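Local coordinates for V-type ATP synthase alpha chain (Nanoarchaeum equitans Kin4-M, PDB 5BN3), which serves as subunit A of a rotary V/A-type complex, an alpha/beta-family protein that holds ADP at its P-loop nucleotide-binding domain, at residues T202-M210 against F488-S499; L232-A240 against E259-P270. All blocks are in the same frame, centred on the assembly; numbering follows the deposited sequence.

Contact 1: T202-M210 against F488-S499; sequences TGTRVLDIM and FLQQDAFDENDS. With ADP (adenosine-5'-diphosphate), chain C.
Arg205 and Asp498 form a buried salt bridge where the P-loop nucleotide-binding domain meets the C-terminal helical domain. Arg205 NH2 at 3.0 Å and NH1 at 3.2 Å share one oxygen, Asp498 OD1. The guanidinium and carboxylate planes are only 9° apart. The other oxygen, OD2, pairs with Arg545. Arg205 NE gives a nearly straight bond of 2.8 Å to a lone pair of Phe488 O. NH2 also donates to Gln490 O. One side chain therefore takes up two carbonyls at the end of helix 472-489. Its bend at chi3 (-74°) turns the guanidinium toward them.

The amide of Gln491 stacks on the guanidinium, with the planes 18° apart and OE1 over the centre. Gln491 OE1 accepts from Arg205 N at 3.0 Å. Gln491 NE2 donates in the amide plane to Gly203 O at 3.1 Å. These two bonds fix the rotation of the amide. A water joins OE1 to Val206 N and Leu489 O.

The same loop binds adenine through its backbone. Gln491 O accepts from ADP N6 at 3.0 Å, and Ala493 N donates to ADP N1 at 3.0 Å.

Apolar packing extends the contact. Arg205 CB lies over one face of the Phe488 ring, toward its rim, and Ile209 CG1 is at the ring edge. Leu489 CD2 touches Val206 CG2 and comes within 4.0 Å of Met210 CG.

Contact 2: L232-A240 against E259-P270; sequences LNQQIAKWA and EVLEEFPKLKDP
Lys238 reaches Glu259 through a water. Lys238 NZ donates to this water at 3.0 Å, and the water donates to Glu259 OE2 at 3.0 Å. The two charged groups do not meet directly, since Lys238 NZ and Glu259 OE2 stand 5.9 Å apart. Lys238 NZ also donates to Gln235 OE1, one helical turn back, at 3.1 Å.

The helices 229-239 and 254-263 belong to successive beta-alpha-beta units of the P-loop domain. Strand 244-250 follows the first helix and strand 280-285 follows the second. The two helices pack side by side against the sheet. Ala237 rests on strand 244-250, while Val260 and Phe264 rest on strand 280-285.

Phe264 fills the middle of the contact. Phe264 CZ touches Lys238 CG at 3.5 Å, and Phe264 CE2 touches Ala237 O. Gln234 O lies at the ring edge, near the ring plane. From the preceding turn, Val260 CG1 sits over the centre of one face of the Phe264 ring. The Lys238 chain runs extended beyond CG (chi2 -172°), which carries its methylenes across Phe264 and on to Leu267. There Lys238 CD meets Leu267 CD1 at 3.7 Å.

Beyond the second helix, the chain turns back to Trp239. Lys268 O lies in the indole plane, at the edge by CZ3. Pro270 CG approaches Trp239 CE3 to 3.8 Å. The indole ring also meets Tyr500. Glu262, on another side of its helix, bonds to the backbone of Val106 in the neighbouring NEQ263 chain.

Lys238 thus plays two parts: its methylenes pack on Phe264 and Leu267, and its ammonium group is linked to Glu259 through one water. Any attraction between the charges is thus probably indirect, and van der Waals packing makes up the direct contact.

The centres of the two contacts lie 14 Å apart. Along the chain the order is 202-210, 232-240, 259-270 and 488-499, so both halves of contact 2 fall between the halves of contact 1. Contact 2 joins two helices within the P-loop domain. Contact 1 ties that domain to the C-terminal helical domain. They meet at helix 229-239. Ser499 OG lies 3.0 Å from Trp239 NE1 and 3.1 Å from Gln235 NE2, both probable hydrogen bonds. Ala493 also packs on Gln235. The same helix starts at the P-loop that binds the ADP phosphates, while 488-499 holds the adenine. ADP therefore touches both domains.

Contact 1: T202-M210 against F488-S499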
loop_
_atom_site.group_PDB
_atom_site.type_symbol
_atom_site.label_atom_id
_atom_site.label_comp_id
_atom_site.label_asym_id
_atom_site.label_seq_id
_atom_site.Cartn_x
_atom_site.Cartn_y
_atom_site.Cartn_z
ATOM N N THR A 202 -2.244 33.514 23.058
ATOM C CA THR A 202 -3.509 33.097 22.459
ATOM C C THR A 202 -4.687 33.184 23.420
ATOM O O THR A 202 -5.825 33.399 23.002
ATOM C CB THR A 202 -3.424 31.652 21.922
ATOM O OG1 THR A 202 -3.221 30.742 23.011
ATOM C CG2 THR A 202 -2.279 31.518 20.939
ATOM N N GLY A 203 -4.416 33.003 24.707
ATOM C CA GLY A 203 -5.481 32.923 25.689
ATOM C C GLY A 203 -5.836 31.475 25.963
ATOM O O GLY A 203 -6.683 31.179 26.808
ATOM N N THR A 204 -5.188 30.573 25.229
ATOM C CA THR A 204 -5.320 29.138 25.460
ATOM C C THR A 204 -4.040 28.635 26.125
ATOM O O THR A 204 -2.947 28.799 25.581
ATOM C CB THR A 204 -5.568 28.377 24.143
ATOM O OG1 THR A 204 -6.814 28.803 23.572
ATOM C CG2 THR A 204 -5.624 26.877 24.394
ATOM N N ARG A 205 -4.186 28.023 27.299
ATOM C CA ARG A 205 -3.048 27.654 28.147
ATOM C C ARG A 205 -1.998 26.763 27.476
ATOM O O ARG A 205 -0.803 27.060 27.531
ATOM C CB ARG A 205 -3.543 26.998 29.446
ATOM C CG ARG A 205 -4.297 27.953 30.370
ATOM C CD ARG A 205 -4.679 27.290 31.689
ATOM N NE ARG A 205 -5.786 26.350 31.537
ATOM C CZ ARG A 205 -7.068 26.692 31.610
ATOM N NH1 ARG A 205 -7.408 27.953 31.828
ATOM N NH2 ARG A 205 -8.011 25.775 31.460
ATOM N N VAL A 206 -2.438 25.677 26.849
ATOM C CA VAL A 206 -1.503 24.744 26.222
ATOM C C VAL A 206 -0.699 25.422 25.110
ATOM O O VAL A 206 0.475 25.117 24.903
ATOM C CB VAL A 206 -2.222 23.464 25.711
ATOM C CG1 VAL A 206 -3.269 23.804 24.652
ATOM C CG2 VAL A 206 -1.219 22.452 25.180
ATOM N N LEU A 207 -1.324 26.376 24.425
ATOM C CA LEU A 207 -0.652 27.086 23.339
ATOM C C LEU A 207 0.219 28.236 23.837
ATOM O O LEU A 207 1.111 28.693 23.126
ATOM C CB LEU A 207 -1.670 27.610 22.324
ATOM C CG LEU A 207 -2.556 26.581 21.625
ATOM C CD1 LEU A 207 -3.283 27.215 20.451
ATOM C CD2 LEU A 207 -1.731 25.395 21.165
ATOM N N ASP A 208 -0.035 28.708 25.054
ATOM C CA ASP A 208 0.710 29.850 25.584
ATOM C C ASP A 208 1.953 29.450 26.378
ATOM O O ASP A 208 2.948 30.175 26.389
ATOM C CB ASP A 208 -0.201 30.747 26.433
ATOM C CG ASP A 208 -1.256 31.456 25.605
ATOM O OD1 ASP A 208 -1.105 31.510 24.367
ATOM O OD2 ASP A 208 -2.234 31.966 26.196
ATOM N N ILE A 209 1.899 28.295 27.033
ATOM C CA ILE A 209 3.005 27.857 27.876
ATOM C C ILE A 209 3.744 26.656 27.295
ATOM O O ILE A 209 4.970 26.670 27.171
ATOM C CB ILE A 209 2.521 27.497 29.293
ATOM C CG1 ILE A 209 1.777 28.677 29.914
ATOM C CG2 ILE A 209 3.693 27.105 30.167
ATOM C CD1 ILE A 209 2.631 29.919 30.090
ATOM N N MET A 210 2.992 25.620 26.938
ATOM C CA MET A 210 3.590 24.373 26.479
ATOM C C MET A 210 4.250 24.491 25.105
ATOM O O MET A 210 5.422 24.153 24.952
ATOM C CB MET A 210 2.546 23.254 26.488
ATOM C CG MET A 210 1.903 23.011 27.847
ATOM S SD MET A 210 3.022 22.203 29.013
ATOM C CE MET A 210 3.499 23.588 30.033
ATOM N N PHE A 488 -5.248 21.879 33.892
ATOM C CA PHE A 488 -4.427 22.863 33.191
ATOM C C PHE A 488 -4.536 22.773 31.666
ATOM O O PHE A 488 -4.848 23.760 30.999
ATOM C CB PHE A 488 -2.965 22.732 33.622
ATOM C CG PHE A 488 -2.067 23.781 33.043
ATOM C CD1 PHE A 488 -2.092 25.076 33.532
ATOM C CD2 PHE A 488 -1.191 23.472 32.013
ATOM C CE1 PHE A 488 -1.266 26.048 33.002
ATOM C CE2 PHE A 488 -0.361 24.439 31.480
ATOM C CZ PHE A 488 -0.399 25.729 31.974
ATOM N N LEU A 489 -4.267 21.591 31.119
ATOM C CA LEU A 489 -4.265 21.401 29.670
ATOM C C LEU A 489 -5.666 21.533 29.077
ATOM O O LEU A 489 -5.862 22.227 28.076
ATOM C CB LEU A 489 -3.653 20.047 29.301
ATOM C CG LEU A 489 -2.188 19.863 29.700
ATOM C CD1 LEU A 489 -1.671 18.495 29.285
ATOM C CD2 LEU A 489 -1.347 20.954 29.077
ATOM N N GLN A 490 -6.639 20.873 29.697
ATOM C CA GLN A 490 -8.024 20.972 29.248
ATOM C C GLN A 490 -8.562 22.381 29.457
ATOM O O GLN A 490 -8.285 23.022 30.475
ATOM C CB GLN A 490 -8.909 19.952 29.975
ATOM C CG GLN A 490 -8.737 18.519 29.488
ATOM C CD GLN A 490 -9.641 17.540 30.216
ATOM O OE1 GLN A 490 -10.666 17.924 30.780
ATOM N NE2 GLN A 490 -9.260 16.268 30.208
ATOM N N GLN A 491 -9.329 22.858 28.482
ATOM C CA GLN A 491 -9.899 24.197 28.540
ATOM C C GLN A 491 -11.208 24.240 27.756
ATOM O O GLN A 491 -11.222 24.031 26.540
ATOM C CB GLN A 491 -8.901 25.227 28.000
ATOM C CG GLN A 491 -9.332 26.677 28.191
ATOM C CD GLN A 491 -8.202 27.663 27.968
ATOM O OE1 GLN A 491 -7.027 27.290 27.943
ATOM N NE2 GLN A 491 -8.553 28.934 27.805
ATOM N N ASP A 492 -12.306 24.499 28.463
ATOM C CA ASP A 492 -13.637 24.496 27.864
ATOM C C ASP A 492 -13.884 25.792 27.093
ATOM O O ASP A 492 -14.012 26.865 27.683
ATOM C CB ASP A 492 -14.703 24.317 28.951
ATOM C CG ASP A 492 -16.066 23.952 28.388
ATOM O OD1 ASP A 492 -16.301 24.149 27.177
ATOM O OD2 ASP A 492 -16.913 23.469 29.167
ATOM N N ALA A 493 -13.958 25.682 25.770
ATOM C CA ALA A 493 -14.153 26.844 24.907
ATOM C C ALA A 493 -15.535 27.463 25.071
ATOM O O ALA A 493 -15.757 28.611 24.679
ATOM C CB ALA A 493 -13.933 26.454 23.465
ATOM N N PHE A 494 -16.462 26.698 25.635
ATOM C CA PHE A 494 -17.846 27.147 25.741
ATOM C C PHE A 494 -18.314 27.289 27.188
ATOM O O PHE A 494 -19.508 27.214 27.477
ATOM C CB PHE A 494 -18.761 26.220 24.938
ATOM C CG PHE A 494 -18.279 25.983 23.535
ATOM C CD1 PHE A 494 -18.237 27.025 22.621
ATOM C CD2 PHE A 494 -17.849 24.727 23.135
ATOM C CE1 PHE A 494 -17.783 26.818 21.330
ATOM C CE2 PHE A 494 -17.394 24.512 21.844
ATOM C CZ PHE A 494 -17.362 25.560 20.940
ATOM N N ASP A 495 -17.359 27.496 28.089
ATOM C CA ASP A 495 -17.670 27.908 29.450
ATOM C C ASP A 495 -17.283 29.373 29.596
ATOM O O ASP A 495 -16.207 29.778 29.156
ATOM C CB ASP A 495 -16.916 27.058 30.474
ATOM C CG ASP A 495 -17.238 27.449 31.904
ATOM O OD1 ASP A 495 -18.240 26.941 32.451
ATOM O OD2 ASP A 495 -16.491 28.265 32.486
ATOM N N GLU A 496 -18.163 30.162 30.205
ATOM C CA GLU A 496 -17.978 31.608 30.305
ATOM C C GLU A 496 -16.695 31.998 31.042
ATOM O O GLU A 496 -16.088 33.028 30.747
ATOM C CB GLU A 496 -19.193 32.239 30.993
ATOM C CG GLU A 496 -19.284 33.751 30.861
ATOM C CD GLU A 496 -20.531 34.318 31.515
ATOM O OE1 GLU A 496 -21.131 33.622 32.363
ATOM O OE2 GLU A 496 -20.913 35.458 31.177
ATOM N N ASN A 497 -16.284 31.168 31.995
ATOM C CA ASN A 497 -15.104 31.464 32.801
ATOM C C ASN A 497 -13.806 30.859 32.260
ATOM O O ASN A 497 -12.734 31.431 32.439
ATOM C CB ASN A 497 -15.323 31.015 34.251
ATOM C CG ASN A 497 -16.339 31.871 34.982
ATOM O OD1 ASN A 497 -16.453 33.072 34.733
ATOM N ND2 ASN A 497 -17.083 31.256 35.895
ATOM N N ASP A 498 -13.901 29.706 31.603
ATOM C CA ASP A 498 -12.700 28.989 31.171
ATOM C C ASP A 498 -12.286 29.281 29.727
ATOM O O ASP A 498 -11.139 29.037 29.352
ATOM C CB ASP A 498 -12.878 27.482 31.378
ATOM C CG ASP A 498 -11.558 26.734 31.394
ATOM O OD1 ASP A 498 -10.514 27.355 31.682
ATOM O OD2 ASP A 498 -11.564 25.513 31.132
ATOM N N SER A 499 -13.211 29.807 28.929
ATOM C CA SER A 499 -12.950 30.082 27.512
ATOM C C SER A 499 -11.681 30.903 27.287
ATOM O O SER A 499 -10.837 30.543 26.465
ATOM C CB SER A 499 -14.152 30.786 26.880
ATOM O OG SER A 499 -13.909 31.064 25.512
HETATM P PB ADP C . -12.721 19.704 13.549
HETATM O O1B ADP C . -11.330 19.228 13.874
HETATM O O2B ADP C . -12.801 21.123 13.059
HETATM O O3B ADP C . -13.520 18.715 12.741
HETATM P PA ADP C . -14.286 20.924 15.636
HETATM O O1A ADP C . -13.409 22.120 15.857
HETATM O O2A ADP C . -15.565 21.069 14.853
HETATM O O3A ADP C . -13.412 19.719 15.011
HETATM O "O5'" ADP C . -14.646 20.311 17.080
HETATM C "C5'" ADP C . -15.308 19.050 17.173
HETATM C "C4'" ADP C . -16.122 18.980 18.460
HETATM O "O4'" ADP C . -15.262 19.093 19.600
HETATM C "C3'" ADP C . -17.117 20.126 18.505
HETATM O "O3'" ADP C . -18.429 19.604 18.732
HETATM C "C2'" ADP C . -16.671 20.986 19.668
HETATM O "O2'" ADP C . -17.781 21.415 20.455
HETATM C "C1'" ADP C . -15.740 20.106 20.486
HETATM N N9 ADP C . -14.613 20.918 21.002
HETATM C C8 ADP C . -13.442 21.142 20.376
HETATM N N7 ADP C . -12.632 21.931 21.127
HETATM C C5 ADP C . -13.289 22.220 22.266
HETATM C C6 ADP C . -13.007 23.004 23.490
HETATM N N6 ADP C . -11.824 23.652 23.654
HETATM N N1 ADP C . -13.971 23.042 24.437
HETATM C C2 ADP C . -15.148 22.401 24.287
HETATM N N3 ADP C . -15.470 21.674 23.203
HETATM C C4 ADP C . -14.594 21.548 22.178
HETATM O O HOH W 1 -9.694 28.640 24.902
HETATM O O HOH W 2 -9.595 30.066 31.474
HETATM O O HOH W 3 -5.387 24.796 27.164
#

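Contact 2: L232-A240 against E259-P270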
loop_
_atom_site.group_PDB
_atom_site.type_symbol
_atom_site.label_atom_id
_atom_site.label_comp_id
_atom_site.label_asym_id
_atom_site.label_seq_id
_atom_site.Cartn_x
_atom_site.Cartn_y
_atom_site.Cartn_z
ATOM N N LEU A 232 -10.454 25.371 17.976
ATOM C CA LEU A 232 -9.158 25.879 18.419
ATOM C C LEU A 232 -8.785 27.161 17.689
ATOM O O LEU A 232 -8.338 28.121 18.308
ATOM C CB LEU A 232 -8.059 24.830 18.229
ATOM C CG LEU A 232 -6.691 25.262 18.767
ATOM C CD1 LEU A 232 -6.788 25.540 20.253
ATOM C CD2 LEU A 232 -5.622 24.218 18.496
ATOM N N ASN A 233 -8.975 27.179 16.374
ATOM C CA ASN A 233 -8.687 28.377 15.590
ATOM C C ASN A 233 -9.620 29.537 15.931
ATOM O O ASN A 233 -9.193 30.693 15.962
ATOM C CB ASN A 233 -8.732 28.068 14.090
ATOM C CG ASN A 233 -7.385 27.630 13.545
ATOM O OD1 ASN A 233 -6.567 28.458 13.139
ATOM N ND2 ASN A 233 -7.147 26.323 13.530
ATOM N N GLN A 234 -10.889 29.225 16.189
ATOM C CA GLN A 234 -11.861 30.240 16.589
ATOM C C GLN A 234 -11.537 30.815 17.964
ATOM O O GLN A 234 -11.731 32.005 18.204
ATOM C CB GLN A 234 -13.285 29.669 16.572
ATOM C CG GLN A 234 -13.869 29.479 15.175
ATOM C CD GLN A 234 -15.258 28.865 15.193
ATOM O OE1 GLN A 234 -15.717 28.362 16.221
ATOM N NE2 GLN A 234 -15.934 28.902 14.050
ATOM N N GLN A 235 -11.053 29.962 18.864
ATOM C CA GLN A 235 -10.609 30.408 20.184
ATOM C C GLN A 235 -9.439 31.372 20.069
ATOM O O GLN A 235 -9.380 32.377 20.774
ATOM C CB GLN A 235 -10.204 29.214 21.051
ATOM C CG GLN A 235 -11.376 28.428 21.604
ATOM C CD GLN A 235 -12.311 29.283 22.434
ATOM O OE1 GLN A 235 -13.387 29.669 21.976
ATOM N NE2 GLN A 235 -11.908 29.580 23.664
ATOM N N ILE A 236 -8.501 31.051 19.185
ATOM C CA ILE A 236 -7.386 31.945 18.913
ATOM C C ILE A 236 -7.909 33.251 18.314
ATOM O O ILE A 236 -7.529 34.328 18.752
ATOM C CB ILE A 236 -6.358 31.295 17.962
ATOM C CG1 ILE A 236 -5.739 30.057 18.620
ATOM C CG2 ILE A 236 -5.275 32.287 17.584
ATOM C CD1 ILE A 236 -4.811 29.275 17.711
ATOM N N ALA A 237 -8.799 33.150 17.332
ATOM C CA ALA A 237 -9.391 34.336 16.717
ATOM C C ALA A 237 -10.120 35.213 17.742
ATOM O O ALA A 237 -10.158 36.435 17.603
ATOM C CB ALA A 237 -10.329 33.932 15.597
ATOM N N LYS A 238 -10.689 34.582 18.768
ATOM C CA LYS A 238 -11.397 35.300 19.831
ATOM C C LYS A 238 -10.471 36.066 20.763
ATOM O O LYS A 238 -10.616 37.275 20.938
ATOM C CB LYS A 238 -12.205 34.322 20.691
ATOM C CG LYS A 238 -13.574 33.938 20.163
ATOM C CD LYS A 238 -14.316 33.122 21.218
ATOM C CE LYS A 238 -15.375 32.226 20.604
ATOM N NZ LYS A 238 -15.957 31.304 21.620
ATOM N N TRP A 239 -9.530 35.353 21.375
ATOM C CA TRP A 239 -8.788 35.899 22.512
ATOM C C TRP A 239 -7.326 36.261 22.256
ATOM O O TRP A 239 -6.639 36.710 23.172
ATOM C CB TRP A 239 -8.849 34.928 23.697
ATOM C CG TRP A 239 -10.229 34.441 24.051
ATOM C CD1 TRP A 239 -10.623 33.142 24.211
ATOM C CD2 TRP A 239 -11.391 35.245 24.298
ATOM N NE1 TRP A 239 -11.955 33.088 24.540
ATOM C CE2 TRP A 239 -12.451 34.365 24.600
ATOM C CE3 TRP A 239 -11.639 36.621 24.295
ATOM C CZ2 TRP A 239 -13.739 34.819 24.894
ATOM C CZ3 TRP A 239 -12.913 37.068 24.584
ATOM C CH2 TRP A 239 -13.946 36.172 24.880
ATOM N N ALA A 240 -6.840 36.062 21.034
ATOM C CA ALA A 240 -5.429 36.334 20.751
ATOM C C ALA A 240 -5.053 37.789 21.004
ATOM O O ALA A 240 -5.817 38.709 20.701
ATOM C CB ALA A 240 -5.071 35.950 19.330
ATOM N N GLU A 259 -21.571 31.141 12.574
ATOM C CA GLU A 259 -21.335 31.099 14.019
ATOM C C GLU A 259 -20.504 32.291 14.491
ATOM O O GLU A 259 -20.827 32.925 15.499
ATOM C CB GLU A 259 -20.638 29.790 14.403
ATOM C CG GLU A 259 -19.947 29.812 15.763
ATOM C CD GLU A 259 -20.907 29.640 16.929
ATOM O OE1 GLU A 259 -22.126 29.510 16.690
ATOM O OE2 GLU A 259 -20.437 29.627 18.087
ATOM N N VAL A 260 -19.439 32.594 13.755
ATOM C CA VAL A 260 -18.590 33.737 14.067
ATOM C C VAL A 260 -19.380 35.042 13.955
ATOM O O VAL A 260 -19.270 35.918 14.812
ATOM C CB VAL A 260 -17.359 33.786 13.140
ATOM C CG1 VAL A 260 -16.545 35.038 13.401
ATOM C CG2 VAL A 260 -16.500 32.548 13.335
ATOM N N LEU A 261 -20.186 35.156 12.902
ATOM C CA LEU A 261 -21.036 36.326 12.695
ATOM C C LEU A 261 -22.021 36.528 13.844
ATOM O O LEU A 261 -22.348 37.661 14.195
ATOM C CB LEU A 261 -21.810 36.199 11.380
ATOM C CG LEU A 261 -21.035 36.335 10.070
ATOM C CD1 LEU A 261 -21.957 36.115 8.877
ATOM C CD2 LEU A 261 -20.389 37.701 9.990
ATOM N N GLU A 262 -22.489 35.429 14.426
ATOM C CA GLU A 262 -23.478 35.492 15.501
ATOM C C GLU A 262 -22.866 35.794 16.870
ATOM O O GLU A 262 -23.464 36.505 17.676
ATOM C CB GLU A 262 -24.279 34.185 15.575
ATOM C CG GLU A 262 -25.251 33.964 14.419
ATOM C CD GLU A 262 -26.160 32.768 14.639
ATOM O OE1 GLU A 262 -26.097 32.159 15.730
ATOM O OE2 GLU A 262 -26.945 32.435 13.722
ATOM N N GLU A 263 -21.677 35.257 17.125
ATOM C CA GLU A 263 -21.094 35.285 18.467
ATOM C C GLU A 263 -20.120 36.438 18.733
ATOM O O GLU A 263 -20.154 37.044 19.801
ATOM C CB GLU A 263 -20.420 33.943 18.776
ATOM C CG GLU A 263 -21.382 32.765 18.805
ATOM C CD GLU A 263 -22.403 32.879 19.918
ATOM O OE1 GLU A 263 -22.030 33.327 21.022
ATOM O OE2 GLU A 263 -23.579 32.525 19.687
ATOM N N PHE A 264 -19.252 36.731 17.769
ATOM C CA PHE A 264 -18.244 37.789 17.925
ATOM C C PHE A 264 -18.782 39.202 18.247
ATOM O O PHE A 264 -18.147 39.937 19.004
ATOM C CB PHE A 264 -17.296 37.823 16.717
ATOM C CG PHE A 264 -16.209 36.774 16.758
ATOM C CD1 PHE A 264 -16.500 35.460 17.107
ATOM C CD2 PHE A 264 -14.901 37.100 16.434
ATOM C CE1 PHE A 264 -15.505 34.496 17.141
ATOM C CE2 PHE A 264 -13.899 36.136 16.463
ATOM C CZ PHE A 264 -14.203 34.834 16.817
ATOM N N PRO A 265 -19.938 39.594 17.672
ATOM C CA PRO A 265 -20.495 40.890 18.083
ATOM C C PRO A 265 -20.934 40.943 19.551
ATOM O O PRO A 265 -21.114 42.042 20.079
ATOM C CB PRO A 265 -21.715 41.050 17.172
ATOM C CG PRO A 265 -21.371 40.274 15.953
ATOM C CD PRO A 265 -20.604 39.081 16.457
ATOM N N LYS A 266 -21.105 39.787 20.192
ATOM C CA LYS A 266 -21.534 39.739 21.591
ATOM C C LYS A 266 -20.361 39.687 22.560
ATOM O O LYS A 266 -20.531 39.883 23.764
ATOM C CB LYS A 266 -22.409 38.513 21.856
ATOM C CG LYS A 266 -23.626 38.353 20.972
ATOM C CD LYS A 266 -24.453 37.175 21.475
ATOM C CE LYS A 266 -25.299 36.553 20.379
ATOM N NZ LYS A 266 -25.883 35.259 20.830
ATOM N N LEU A 267 -19.174 39.398 22.037
ATOM C CA LEU A 267 -17.999 39.208 22.881
ATOM C C LEU A 267 -17.146 40.467 22.957
ATOM O O LEU A 267 -17.070 41.236 21.998
ATOM C CB LEU A 267 -17.162 38.032 22.373
ATOM C CG LEU A 267 -17.874 36.678 22.372
ATOM C CD1 LEU A 267 -16.998 35.597 21.764
ATOM C CD2 LEU A 267 -18.282 36.294 23.784
ATOM N N LYS A 268 -16.505 40.670 24.104
ATOM C CA LYS A 268 -15.700 41.864 24.337
ATOM C C LYS A 268 -14.211 41.536 24.414
ATOM O O LYS A 268 -13.807 40.597 25.101
ATOM C CB LYS A 268 -16.151 42.555 25.628
ATOM C CG LYS A 268 -17.608 43.001 25.629
ATOM C CD LYS A 268 -17.819 44.196 24.709
ATOM C CE LYS A 268 -19.286 44.601 24.627
ATOM N NZ LYS A 268 -20.101 43.607 23.875
ATOM N N ASP A 269 -13.404 42.316 23.697
ATOM C CA ASP A 269 -11.948 42.211 23.757
ATOM C C ASP A 269 -11.491 42.477 25.188
ATOM O O ASP A 269 -11.846 43.498 25.775
ATOM C CB ASP A 269 -11.323 43.234 22.804
ATOM C CG ASP A 269 -9.837 43.003 22.562
ATOM O OD1 ASP A 269 -9.143 42.447 23.439
ATOM O OD2 ASP A 269 -9.357 43.403 21.481
ATOM N N PRO A 270 -10.716 41.545 25.765
ATOM C CA PRO A 270 -10.208 41.714 27.132
ATOM C C PRO A 270 -9.098 42.759 27.227
ATOM O O PRO A 270 -8.586 42.997 28.322
ATOM C CB PRO A 270 -9.646 40.326 27.473
ATOM C CG PRO A 270 -10.275 39.388 26.487
ATOM C CD PRO A 270 -10.448 40.196 25.241
HETATM O O HOH W 4 -17.982 30.247 19.648
#